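Local coordinates for cutinase-like protein (Cryptococcus sp., PDB 2CZQ), which probably hydrolyses carboxylic ester bonds as a secreted cutinase-like enzyme of the alpha/beta hydrolase fold, at residues Y9-T14 against G41-T46; N31-A36 against M192-A197; A89-A94 against V111-N116; A103-V108 against S151-K156. One frame throughout, in Å; residues are numbered along the deposited sequence. Where two conformers were deposited one is given.

In the fold
All four contacts belong to one alpha/beta hydrolase domain built on a parallel sheet. Contact 1 joins outermost strand 41-45 to strand 9-14, and contact 2 lies on one side of that sheet, where helix 28-37, the connection between those two strands, meets helix 187-200 from the end of the chain. Contact 3 sets helix 86-98 against strand 108-114 close to the centre of the molecule, about 14 Å from contact 1 between centres. Contact 4, about 13 Å from contact 3 between centres, holds the loop ahead of strand 157-160 against helix 103-107. Contacts 1 and 2 interlock along the chain, as do 3 and 4; the latter two fall inside the long loop closed by contact 2, which packs early and late helices together on one face.

Contact 1: residues Y9-T14 against G41-T46; sequences YVLINT and GTIYNT
Strands 9-14 and 41-45 run parallel in direct register, Y9 beside G41 through N13 beside N45, with local axes 4.6 Å apart at an angle of 23°. They are the two strands of a beta-alpha-beta crossover through helix 28-37 at one margin of the alpha/beta hydrolase sheet. T42 and Y44 each use both backbone N and O to bond the odd-numbered residues Y9, L11 and N13, and T46 N adds a bond to N13 O. On the face carrying Y9, L11 and N13, CA of G41 lies 3.5 Å from the centroid of the Y9 ring, a CH-pi contact over the ring face, while Y9 OH bonds L38 O in the crossover. V10, I12 and Y44 point to the other face, where V10 CG1 packs on Y44 CB at 3.7 Å and I12 CG2 meets the ring edge of Y44. T14 OG1 and T46 OG1 share a hydrogen bond of 2.7 Å. N13 has its CG between backbone N and carbonyl carbon (chi1 76°), which turns the amide along the N45 side chain: N13 ND2 bonds N45 OD1 at 2.9 Å, on a lone pair in the carbonyl plane.

Contact 2: residues N31-A36 against M192-A197; sequences NSQITA and MGYKFA
Q33 and Y194 make the flat-group part of this contact: the Q33 amide stacks over a face of the Y194 ring, their planes 29° apart. Its oxygen leans toward one side of the ring, with Q33 OE1 3.6 Å from Y194 CD1, and its nitrogen reaches back to the root of the tyrosine, where Q33 NE2 is 3.5 Å from Y194 CB. Nearer the helix, Q33 CB also presses on the ring, 3.5 Å from Y194 CD2. The extended glutamine chain takes the amide out over the ring, the two side chains crossing at about a right angle, and chi3 near 92° turns the amide roughly flat on it.

The apolar part belongs to I34. Its CG1 branch packs alongside the backbone of the other helix, I34 CG1 lying 3.7 Å from Y194 CA, and its end presses on the alanine one turn later: I34 CD1 to A197 CB is 3.4 Å, tighter than usual for two carbons. Beneath this buried pair, I34 touches Y9 and L11, and A197 touches I80.

The two helix segments run in roughly the same direction, 30° apart with axes 8.7 Å from each other, as neighbouring helices lying on one face of the parallel sheet of an alpha/beta hydrolase.

Contact 3: residues A89-A94 against V111-N116; sequences AATVVA and VFLIGN
T91 CG2 stands anti to the backbone N (chi1 -60° for OG1), a setting that turns the methyl to the strand and OG1 back beside its own backbone. L113 has CG anti to its carbonyl carbon (chi1 -51°) and both methyls directed at the helix. The two side chains slide past each other in opposite directions, T91 CG2 lying 3.9 Å from L113 CD2, and the same threonine methyl reaches V111 CG1 at 4.0 Å. The leucine's other branch goes to the next helix residue: L113 CD1 meets V92 CG2 at 3.8 Å, the valine crossing the leucine at about a right angle.

Helix 86-98 runs antiparallel in general sense to strand 108-114, with local directions 146° apart and axes 9.3 Å from each other. In an alpha/beta hydrolase this is the helix that follows the nucleophile elbow, here probably the turn containing G83, S85 and G87. It packs on the strand next to the one leading into that turn. T91 OG1 bonds G87 O, tying the hydroxyl to the preceding turn of the helix and leaving the methyl as the group that meets the strand.

Just beyond the strand, the chain takes positive phi at G115, and N116 swings its amide back toward the helix. V92 CG2 comes up obliquely to the outer end of this amide, 3.8 Å from N116 ND2 and 3.9 Å from N116 OD1. Both polar ends of the buried asparagine have partners outside the contact, N116 ND2 on D159 OD2 and N116 OD1 on D118 N.

Contact 4: residues A103-V108 against S151-K156; sequences AAFNAV and SGWVSK
The F105 ring has the ammonium group of K156 over the centre of one face, and at its edge W153 and the backbone oxygen of G152. K156 NZ sits 3.5 Å from the ring centroid and only 9° off its normal, a well-centred cation-pi arrangement. The F105 edge in turn points at a face of W153: this T-shaped pair has centroids 4.8 Å apart and planes at 76°, with F105 CD1 coming within 3.5 Å of W153 CZ2. V108 approaches the indole from another side, at its edge, where V108 CG1 touches W153 CZ3 at 3.6 Å.

The same K156 NZ gives two hydrogen bonds to backbone oxygens as the helix ends. F105 O accepts at 2.7 Å with the nitrogen above its carbonyl plane, whereas V108 O, at 2.8 Å, is met nearly along the C=O axis. The lysine chain is extended beyond CG, long enough to span the gap from the loop. Two carbonyls and a ring face thus converge on one ammonium group; carbonyls at a helix C-terminus carry partial negative charge and would be expected to stabilise a positive one.

W153 also packs on L95 and L98 of helix 86-98. The arrangement fastens the loop before strand 157-160 to helix 103-107 and the start of strand 108-114, where the chain enters two neighbouring parallel strands at their N-terminal ends in the alpha/beta hydrolase sheet.

Contact 1: residues Y9-T14 against G41-T46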
loop_
_atom_site.group_PDB
_atom_site.type_symbol
_atom_site.label_atom_id
_atom_site.label_comp_id
_atom_site.label_asym_id
_atom_site.label_seq_id
_atom_site.Cartn_x
_atom_site.Cartn_y
_atom_site.Cartn_z
ATOM N N TYR A 9 0.725 -14.622 -7.486
ATOM C CA TYR A 9 0.473 -13.495 -6.603
ATOM C C TYR A 9 -0.175 -12.345 -7.353
ATOM O O TYR A 9 -0.086 -12.250 -8.578
ATOM C CB TYR A 9 1.769 -13.036 -5.910
ATOM C CG TYR A 9 2.779 -12.458 -6.866
ATOM C CD1 TYR A 9 3.705 -13.279 -7.506
ATOM C CD2 TYR A 9 2.794 -11.095 -7.151
ATOM C CE1 TYR A 9 4.624 -12.757 -8.401
ATOM C CE2 TYR A 9 3.705 -10.559 -8.039
ATOM C CZ TYR A 9 4.615 -11.391 -8.664
ATOM O OH TYR A 9 5.500 -10.843 -9.556
ATOM N N VAL A 10 -0.826 -11.472 -6.593
ATOM C CA VAL A 10 -1.476 -10.297 -7.143
ATOM C C VAL A 10 -0.998 -9.076 -6.371
ATOM O O VAL A 10 -0.990 -9.070 -5.133
ATOM C CB VAL A 10 -3.014 -10.390 -7.060
ATOM C CG1 VAL A 10 -3.661 -9.256 -7.834
ATOM C CG2 VAL A 10 -3.506 -11.728 -7.583
ATOM N N LEU A 11 -0.600 -8.058 -7.127
ATOM C CA LEU A 11 -0.273 -6.746 -6.589
ATOM C C LEU A 11 -1.529 -5.905 -6.750
ATOM O O LEU A 11 -1.843 -5.442 -7.847
ATOM C CB LEU A 11 0.917 -6.141 -7.343
ATOM C CG LEU A 11 2.154 -7.043 -7.466
ATOM C CD1 LEU A 11 3.214 -6.397 -8.342
ATOM C CD2 LEU A 11 2.735 -7.391 -6.099
ATOM N N ILE A 12 -2.285 -5.780 -5.665
ATOM C CA ILE A 12 -3.519 -5.014 -5.674
ATOM C C ILE A 12 -3.142 -3.591 -5.314
ATOM O O ILE A 12 -2.640 -3.345 -4.215
ATOM C CB ILE A 12 -4.532 -5.580 -4.647
ATOM C CG1 ILE A 12 -4.998 -6.986 -5.050
ATOM C CG2 ILE A 12 -5.721 -4.620 -4.470
ATOM C CD1 ILE A 12 -5.853 -7.691 -4.005
ATOM N N ASN A 13 -3.369 -2.663 -6.238
ATOM C CA ASN A 13 -3.007 -1.275 -5.988
ATOM C C ASN A 13 -4.203 -0.356 -6.123
ATOM O O ASN A 13 -4.987 -0.466 -7.075
ATOM C CB ASN A 13 -1.835 -0.822 -6.873
ATOM C CG ASN A 13 -2.242 -0.562 -8.313
ATOM O OD1 ASN A 13 -2.402 0.592 -8.721
ATOM N ND2 ASN A 13 -2.413 -1.628 -9.090
ATOM N N THR A 14 -4.337 0.537 -5.145
ATOM C CA THR A 14 -5.428 1.491 -5.094
ATOM C C THR A 14 -4.849 2.892 -5.238
ATOM O O THR A 14 -3.964 3.303 -4.477
ATOM C CB THR A 14 -6.209 1.333 -3.787
ATOM O OG1 THR A 14 -6.593 -0.038 -3.637
ATOM C CG2 THR A 14 -7.525 2.101 -3.842
ATOM N N GLY A 41 2.825 -13.298 -11.413
ATOM C CA GLY A 41 2.239 -12.083 -10.894
ATOM C C GLY A 41 1.307 -11.376 -11.853
ATOM O O GLY A 41 1.505 -11.385 -13.069
ATOM N N THR A 42 0.285 -10.745 -11.286
ATOM C CA THR A 42 -0.543 -9.795 -12.018
ATOM C C THR A 42 -0.730 -8.554 -11.160
ATOM O O THR A 42 -0.542 -8.585 -9.935
ATOM C CB THR A 42 -1.926 -10.370 -12.392
ATOM O OG1 THR A 42 -2.573 -10.847 -11.207
ATOM C CG2 THR A 42 -1.819 -11.581 -13.343
ATOM N N ILE A 43 -1.107 -7.472 -11.830
ATOM C CA ILE A 43 -1.341 -6.184 -11.200
ATOM C C ILE A 43 -2.831 -5.881 -11.316
ATOM O O ILE A 43 -3.357 -5.744 -12.426
ATOM C CB ILE A 43 -0.505 -5.088 -11.902
ATOM C CG1 ILE A 43 0.996 -5.395 -11.806
ATOM C CG2 ILE A 43 -0.827 -3.716 -11.308
ATOM C CD1 ILE A 43 1.852 -4.612 -12.782
ATOM N N TYR A 44 -3.508 -5.797 -10.173
ATOM C CA TYR A 44 -4.932 -5.503 -10.136
ATOM C C TYR A 44 -5.144 -4.082 -9.653
ATOM O O TYR A 44 -4.698 -3.725 -8.559
ATOM C CB TYR A 44 -5.698 -6.472 -9.221
ATOM C CG TYR A 44 -7.166 -6.127 -9.191
ATOM C CD1 TYR A 44 -7.972 -6.402 -10.290
ATOM C CD2 TYR A 44 -7.740 -5.471 -8.101
ATOM C CE1 TYR A 44 -9.304 -6.060 -10.302
ATOM C CE2 TYR A 44 -9.080 -5.122 -8.100
ATOM C CZ TYR A 44 -9.859 -5.425 -9.209
ATOM O OH TYR A 44 -11.193 -5.106 -9.262
ATOM N N ASN A 45 -5.843 -3.290 -10.459
ATOM C CA ASN A 45 -6.122 -1.897 -10.137
ATOM C C ASN A 45 -7.510 -1.763 -9.536
ATOM O O ASN A 45 -8.524 -1.965 -10.215
ATOM C CB ASN A 45 -6.007 -1.021 -11.381
ATOM C CG ASN A 45 -4.773 -1.329 -12.199
ATOM O OD1 ASN A 45 -3.666 -1.428 -11.669
ATOM N ND2 ASN A 45 -4.956 -1.470 -13.508
ATOM N N THR A 46 -7.562 -1.431 -8.255
ATOM C CA THR A 46 -8.830 -1.307 -7.555
ATOM C C THR A 46 -9.785 -0.393 -8.308
ATOM O O THR A 46 -9.407 0.701 -8.741
ATOM C CB THR A 46 -8.550 -0.751 -6.175
ATOM O OG1 THR A 46 -7.698 -1.679 -5.497
ATOM C CG2 THR A 46 -9.824 -0.652 -5.328
HETATM O O HOH W 1 -1.815 -13.378 -10.463
#

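Contact 2: residues N31-A36 against M192-A197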
loop_
_atom_site.group_PDB
_atom_site.type_symbol
_atom_site.label_atom_id
_atom_site.label_comp_id
_atom_site.label_asym_id
_atom_site.label_seq_id
_atom_site.Cartn_x
_atom_site.Cartn_y
_atom_site.Cartn_z
ATOM N N ASN A 31 6.234 -2.070 -9.636
ATOM C CA ASN A 31 5.490 -3.233 -10.101
ATOM C C ASN A 31 6.065 -3.846 -11.362
ATOM O O ASN A 31 6.015 -5.066 -11.531
ATOM C CB ASN A 31 4.008 -2.921 -10.223
ATOM C CG ASN A 31 3.349 -2.793 -8.873
ATOM O OD1 ASN A 31 3.961 -3.097 -7.852
ATOM N ND2 ASN A 31 2.095 -2.366 -8.862
ATOM N N SER A 32 6.637 -3.016 -12.232
ATOM C CA SER A 32 7.413 -3.537 -13.350
ATOM C C SER A 32 8.602 -4.363 -12.838
ATOM O O SER A 32 8.929 -5.400 -13.402
ATOM C CB SER A 32 7.843 -2.419 -14.306
ATOM O OG SER A 32 8.909 -1.659 -13.780
ATOM N N GLN A 33 9.233 -3.909 -11.759
ATOM C CA GLN A 33 10.364 -4.628 -11.180
ATOM C C GLN A 33 9.943 -5.940 -10.522
ATOM O O GLN A 33 10.600 -6.967 -10.695
ATOM C CB GLN A 33 11.086 -3.760 -10.154
ATOM C CG GLN A 33 11.730 -2.508 -10.705
ATOM C CD GLN A 33 12.501 -1.799 -9.628
ATOM O OE1 GLN A 33 13.705 -2.031 -9.464
ATOM N NE2 GLN A 33 11.816 -0.969 -8.860
ATOM N N ILE A 34 8.852 -5.903 -9.762
ATOM C CA ILE A 34 8.391 -7.081 -9.030
ATOM C C ILE A 34 7.978 -8.173 -10.010
ATOM O O ILE A 34 8.398 -9.322 -9.877
ATOM C CB ILE A 34 7.217 -6.736 -8.087
ATOM C CG1 ILE A 34 7.641 -5.750 -6.996
ATOM C CG2 ILE A 34 6.628 -8.004 -7.466
ATOM C CD1 ILE A 34 6.488 -4.910 -6.467
ATOM N N THR A 35 7.152 -7.810 -10.991
ATOM C CA THR A 35 6.659 -8.801 -11.944
ATOM C C THR A 35 7.760 -9.340 -12.848
ATOM O O THR A 35 7.663 -10.469 -13.312
ATOM C CB THR A 35 5.469 -8.292 -12.780
ATOM O OG1 THR A 35 5.822 -7.084 -13.471
ATOM C CG2 THR A 35 4.273 -7.951 -11.878
ATOM N N ALA A 36 8.802 -8.547 -13.091
ATOM C CA ALA A 36 9.958 -9.037 -13.838
ATOM C C ALA A 36 10.815 -9.981 -12.999
ATOM O O ALA A 36 11.455 -10.888 -13.539
ATOM C CB ALA A 36 10.802 -7.881 -14.364
ATOM N N MET A 192 12.515 0.540 -2.656
ATOM C CA MET A 192 12.066 -0.023 -1.390
ATOM C C MET A 192 10.801 -0.849 -1.578
ATOM O O MET A 192 10.679 -1.926 -1.001
ATOM C CB MET A 192 11.828 1.115 -0.411
ATOM C CG MET A 192 11.536 0.722 1.004
ATOM S SD MET A 192 11.765 2.125 2.111
ATOM C CE MET A 192 10.824 3.444 1.298
ATOM N N GLY A 193 9.863 -0.337 -2.371
ATOM C CA GLY A 193 8.609 -1.036 -2.612
ATOM C C GLY A 193 8.791 -2.346 -3.354
ATOM O O GLY A 193 8.134 -3.344 -3.040
ATOM N N TYR A 194 9.681 -2.341 -4.343
ATOM C CA TYR A 194 10.003 -3.542 -5.102
ATOM C C TYR A 194 10.672 -4.587 -4.203
ATOM O O TYR A 194 10.262 -5.748 -4.188
ATOM C CB TYR A 194 10.844 -3.188 -6.344
ATOM C CG TYR A 194 12.014 -4.103 -6.609
ATOM C CD1 TYR A 194 13.315 -3.686 -6.336
ATOM C CD2 TYR A 194 11.826 -5.387 -7.117
ATOM C CE1 TYR A 194 14.398 -4.519 -6.564
ATOM C CE2 TYR A 194 12.905 -6.226 -7.347
ATOM C CZ TYR A 194 14.185 -5.788 -7.069
ATOM O OH TYR A 194 15.241 -6.636 -7.289
ATOM N N LYS A 195 11.683 -4.178 -3.436
ATOM C CA LYS A 195 12.377 -5.124 -2.568
ATOM C C LYS A 195 11.454 -5.680 -1.491
ATOM O O LYS A 195 11.487 -6.878 -1.194
ATOM C CB LYS A 195 13.610 -4.487 -1.932
ATOM C CG LYS A 195 14.722 -4.231 -2.922
ATOM C CD LYS A 195 16.029 -3.832 -2.268
ATOM C CE LYS A 195 17.085 -3.635 -3.345
ATOM N NZ LYS A 195 18.456 -3.391 -2.822
ATOM N N PHE A 196 10.632 -4.803 -0.919
ATOM C CA PHE A 196 9.669 -5.189 0.107
ATOM C C PHE A 196 8.739 -6.278 -0.425
ATOM O O PHE A 196 8.586 -7.334 0.193
ATOM C CB PHE A 196 8.874 -3.960 0.553
ATOM C CG PHE A 196 7.722 -4.261 1.471
ATOM C CD1 PHE A 196 7.932 -4.485 2.824
ATOM C CD2 PHE A 196 6.417 -4.286 0.983
ATOM C CE1 PHE A 196 6.861 -4.736 3.677
ATOM C CE2 PHE A 196 5.347 -4.542 1.829
ATOM C CZ PHE A 196 5.571 -4.761 3.176
ATOM N N ALA A 197 8.131 -6.018 -1.579
ATOM C CA ALA A 197 7.189 -6.962 -2.167
ATOM C C ALA A 197 7.853 -8.289 -2.507
ATOM O O ALA A 197 7.344 -9.346 -2.147
ATOM C CB ALA A 197 6.539 -6.372 -3.389
#

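Contact 3: residues A89-A94 against V111-N116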
loop_
_atom_site.group_PDB
_atom_site.type_symbol
_atom_site.label_atom_id
_atom_site.label_comp_id
_atom_site.label_asym_id
_atom_site.label_seq_id
_atom_site.Cartn_x
_atom_site.Cartn_y
_atom_site.Cartn_z
ATOM N N ALA A 89 -5.582 5.207 2.299
ATOM C CA ALA A 89 -6.670 5.201 3.270
ATOM C C ALA A 89 -7.626 4.038 3.001
ATOM O O ALA A 89 -8.017 3.317 3.920
ATOM C CB ALA A 89 -7.408 6.530 3.256
ATOM N N ALA A 90 -7.986 3.834 1.735
ATOM C CA ALA A 90 -8.875 2.721 1.391
ATOM C C ALA A 90 -8.276 1.376 1.804
ATOM O O ALA A 90 -8.994 0.469 2.241
ATOM C CB ALA A 90 -9.188 2.724 -0.091
ATOM N N THR A 91 -6.960 1.257 1.665
ATOM C CA THR A 91 -6.247 0.042 2.046
ATOM C C THR A 91 -6.237 -0.144 3.562
ATOM O O THR A 91 -6.503 -1.240 4.059
ATOM C CB THR A 91 -4.817 0.078 1.491
ATOM O OG1 THR A 91 -4.857 0.161 0.058
ATOM C CG2 THR A 91 -4.090 -1.229 1.775
ATOM N N VAL A 92 -5.931 0.926 4.297
ATOM C CA VAL A 92 -5.959 0.888 5.756
ATOM C C VAL A 92 -7.322 0.406 6.259
ATOM O O VAL A 92 -7.398 -0.455 7.136
ATOM C CB VAL A 92 -5.610 2.273 6.343
ATOM C CG1 VAL A 92 -5.924 2.331 7.832
ATOM C CG2 VAL A 92 -4.147 2.606 6.081
ATOM N N VAL A 93 -8.390 0.953 5.693
ATOM C CA VAL A 93 -9.729 0.566 6.116
ATOM C C VAL A 93 -10.020 -0.891 5.752
ATOM O O VAL A 93 -10.677 -1.600 6.518
ATOM C CB VAL A 93 -10.787 1.564 5.598
ATOM C CG1 VAL A 93 -12.200 1.126 5.976
ATOM C CG2 VAL A 93 -10.497 2.949 6.171
ATOM N N ALA A 94 -9.489 -1.360 4.621
ATOM C CA ALA A 94 -9.572 -2.786 4.303
ATOM C C ALA A 94 -8.922 -3.634 5.394
ATOM O O ALA A 94 -9.477 -4.655 5.795
ATOM C CB ALA A 94 -8.954 -3.094 2.939
ATOM N N VAL A 111 1.820 -5.075 2.998
ATOM C CA VAL A 111 1.037 -3.882 2.714
ATOM C C VAL A 111 2.033 -2.740 2.543
ATOM O O VAL A 111 2.889 -2.524 3.411
ATOM C CB VAL A 111 0.057 -3.565 3.861
ATOM C CG1 VAL A 111 -0.724 -2.296 3.562
ATOM C CG2 VAL A 111 -0.894 -4.732 4.095
ATOM N N PHE A 112 1.940 -2.037 1.418
ATOM C CA PHE A 112 2.867 -0.971 1.092
ATOM C C PHE A 112 2.077 0.291 0.798
ATOM O O PHE A 112 1.290 0.333 -0.150
ATOM C CB PHE A 112 3.720 -1.375 -0.111
ATOM C CG PHE A 112 4.744 -0.349 -0.484
ATOM C CD1 PHE A 112 5.979 -0.304 0.155
ATOM C CD2 PHE A 112 4.468 0.592 -1.472
ATOM C CE1 PHE A 112 6.914 0.663 -0.185
ATOM C CE2 PHE A 112 5.396 1.557 -1.817
ATOM C CZ PHE A 112 6.619 1.592 -1.178
ATOM N N LEU A 113 2.279 1.306 1.629
ATOM C CA LEU A 113 1.513 2.547 1.553
ATOM C C LEU A 113 2.429 3.719 1.279
ATOM O O LEU A 113 3.548 3.761 1.795
ATOM C CB LEU A 113 0.764 2.796 2.868
ATOM C CG LEU A 113 -0.083 1.638 3.400
ATOM C CD1 LEU A 113 -0.593 1.935 4.793
ATOM C CD2 LEU A 113 -1.239 1.317 2.460
ATOM N N ILE A 114 1.957 4.663 0.467
ATOM C CA ILE A 114 2.663 5.919 0.235
ATOM C C ILE A 114 1.701 7.083 0.373
ATOM O O ILE A 114 0.550 7.017 -0.070
ATOM C CB ILE A 114 3.366 5.963 -1.153
ATOM C CG1 ILE A 114 2.475 5.366 -2.249
ATOM C CG2 ILE A 114 4.712 5.259 -1.087
ATOM C CD1 ILE A 114 2.956 5.655 -3.661
ATOM N N GLY A 115 2.168 8.156 1.001
ATOM C CA GLY A 115 1.340 9.342 1.157
ATOM C C GLY A 115 0.026 9.064 1.874
ATOM O O GLY A 115 -1.041 9.492 1.437
ATOM N N ASN A 116 0.113 8.350 2.990
ATOM C CA ASN A 116 -1.059 7.822 3.682
ATOM C C ASN A 116 -1.769 8.866 4.541
ATOM O O ASN A 116 -1.203 9.317 5.534
ATOM C CB ASN A 116 -0.589 6.665 4.568
ATOM C CG ASN A 116 -1.713 5.983 5.303
ATOM O OD1 ASN A 116 -2.896 6.155 4.987
ATOM N ND2 ASN A 116 -1.346 5.183 6.300
#

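Contact 4: residues A103-V108 against S151-K156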
loop_
_atom_site.group_PDB
_atom_site.type_symbol
_atom_site.label_atom_id
_atom_site.label_comp_id
_atom_site.label_asym_id
_atom_site.label_seq_id
_atom_site.Cartn_x
_atom_site.Cartn_y
_atom_site.Cartn_z
ATOM N N ALA A 103 -8.076 -16.475 6.571
ATOM C CA ALA A 103 -7.498 -16.746 5.260
ATOM C C ALA A 103 -6.999 -15.501 4.540
ATOM O O ALA A 103 -5.901 -15.513 3.974
ATOM C CB ALA A 103 -8.490 -17.501 4.390
ATOM N N ALA A 104 -7.802 -14.438 4.551
ATOM C CA ALA A 104 -7.423 -13.210 3.861
ATOM C C ALA A 104 -6.180 -12.610 4.505
ATOM O O ALA A 104 -5.219 -12.283 3.815
ATOM C CB ALA A 104 -8.568 -12.218 3.846
ATOM N N PHE A 105 -6.185 -12.494 5.833
ATOM C CA PHE A 105 -5.018 -12.003 6.549
ATOM C C PHE A 105 -3.769 -12.802 6.183
ATOM O O PHE A 105 -2.723 -12.231 5.883
ATOM C CB PHE A 105 -5.244 -12.068 8.059
ATOM C CG PHE A 105 -4.047 -11.646 8.859
ATOM C CD1 PHE A 105 -3.785 -10.296 9.070
ATOM C CD2 PHE A 105 -3.164 -12.589 9.380
ATOM C CE1 PHE A 105 -2.680 -9.890 9.803
ATOM C CE2 PHE A 105 -2.049 -12.189 10.113
ATOM C CZ PHE A 105 -1.806 -10.836 10.322
ATOM N N ASN A 106 -3.876 -14.127 6.218
ATOM C CA ASN A 106 -2.735 -14.985 5.941
ATOM C C ASN A 106 -2.199 -14.824 4.518
ATOM O O ASN A 106 -0.992 -14.908 4.296
ATOM C CB ASN A 106 -3.087 -16.451 6.200
ATOM C CG ASN A 106 -3.268 -16.767 7.678
ATOM O OD1 ASN A 106 -2.805 -16.037 8.557
ATOM N ND2 ASN A 106 -3.949 -17.870 7.955
ATOM N N ALA A 107 -3.099 -14.587 3.565
ATOM C CA ALA A 107 -2.730 -14.479 2.153
ATOM C C ALA A 107 -2.050 -13.156 1.812
ATOM O O ALA A 107 -1.286 -13.077 0.839
ATOM C CB ALA A 107 -3.953 -14.681 1.270
ATOM N N VAL A 108 -2.347 -12.115 2.591
ATOM C CA VAL A 108 -1.724 -10.816 2.370
ATOM C C VAL A 108 -0.343 -10.831 3.014
ATOM O O VAL A 108 -0.203 -10.782 4.243
ATOM C CB VAL A 108 -2.577 -9.649 2.907
ATOM C CG1 VAL A 108 -1.855 -8.330 2.676
ATOM C CG2 VAL A 108 -3.942 -9.622 2.223
ATOM N N SER A 151 -2.620 -2.742 14.813
ATOM C CA SER A 151 -1.391 -3.263 15.408
ATOM C C SER A 151 -0.971 -4.619 14.835
ATOM O O SER A 151 0.211 -4.851 14.597
ATOM C CB SER A 151 -1.492 -3.308 16.935
ATOM O OG SER A 151 -2.489 -4.216 17.351
ATOM N N GLY A 152 -1.940 -5.500 14.589
ATOM C CA GLY A 152 -1.663 -6.841 14.092
ATOM C C GLY A 152 -1.212 -6.916 12.640
ATOM O O GLY A 152 -0.823 -7.989 12.176
ATOM N N TRP A 153 -1.266 -5.784 11.934
ATOM C CA TRP A 153 -0.802 -5.669 10.552
ATOM C C TRP A 153 0.559 -4.981 10.432
ATOM O O TRP A 153 1.203 -5.053 9.381
ATOM C CB TRP A 153 -1.811 -4.871 9.730
ATOM C CG TRP A 153 -3.030 -5.625 9.324
ATOM C CD1 TRP A 153 -4.209 -5.716 10.002
ATOM C CD2 TRP A 153 -3.197 -6.387 8.131
ATOM N NE1 TRP A 153 -5.105 -6.488 9.300
ATOM C CE2 TRP A 153 -4.505 -6.910 8.142
ATOM C CE3 TRP A 153 -2.367 -6.679 7.039
ATOM C CZ2 TRP A 153 -5.003 -7.710 7.107
ATOM C CZ3 TRP A 153 -2.860 -7.472 6.015
ATOM C CH2 TRP A 153 -4.167 -7.976 6.056
ATOM N N VAL A 154 0.989 -4.296 11.490
ATOM C CA VAL A 154 2.163 -3.431 11.414
ATOM C C VAL A 154 3.427 -4.173 10.962
ATOM O O VAL A 154 4.206 -3.641 10.172
ATOM C CB VAL A 154 2.380 -2.680 12.748
ATOM C CG1 VAL A 154 3.730 -1.977 12.777
ATOM C CG2 VAL A 154 1.256 -1.674 12.974
ATOM N N SER A 155 3.618 -5.401 11.442
ATOM C CA SER A 155 4.845 -6.142 11.158
ATOM C C SER A 155 5.036 -6.511 9.685
ATOM O O SER A 155 6.150 -6.832 9.276
ATOM C CB SER A 155 4.944 -7.389 12.032
ATOM O OG SER A 155 4.011 -8.367 11.623
ATOM N N LYS A 156 3.967 -6.464 8.895
ATOM C CA LYS A 156 4.093 -6.725 7.463
ATOM C C LYS A 156 3.632 -5.534 6.616
ATOM O O LYS A 156 3.267 -5.687 5.455
ATOM C CB LYS A 156 3.403 -8.033 7.062
ATOM C CG LYS A 156 1.914 -8.059 7.295
ATOM C CD LYS A 156 1.369 -9.443 6.985
ATOM C CE LYS A 156 -0.090 -9.549 7.381
ATOM N NZ LYS A 156 -0.680 -10.866 6.993
#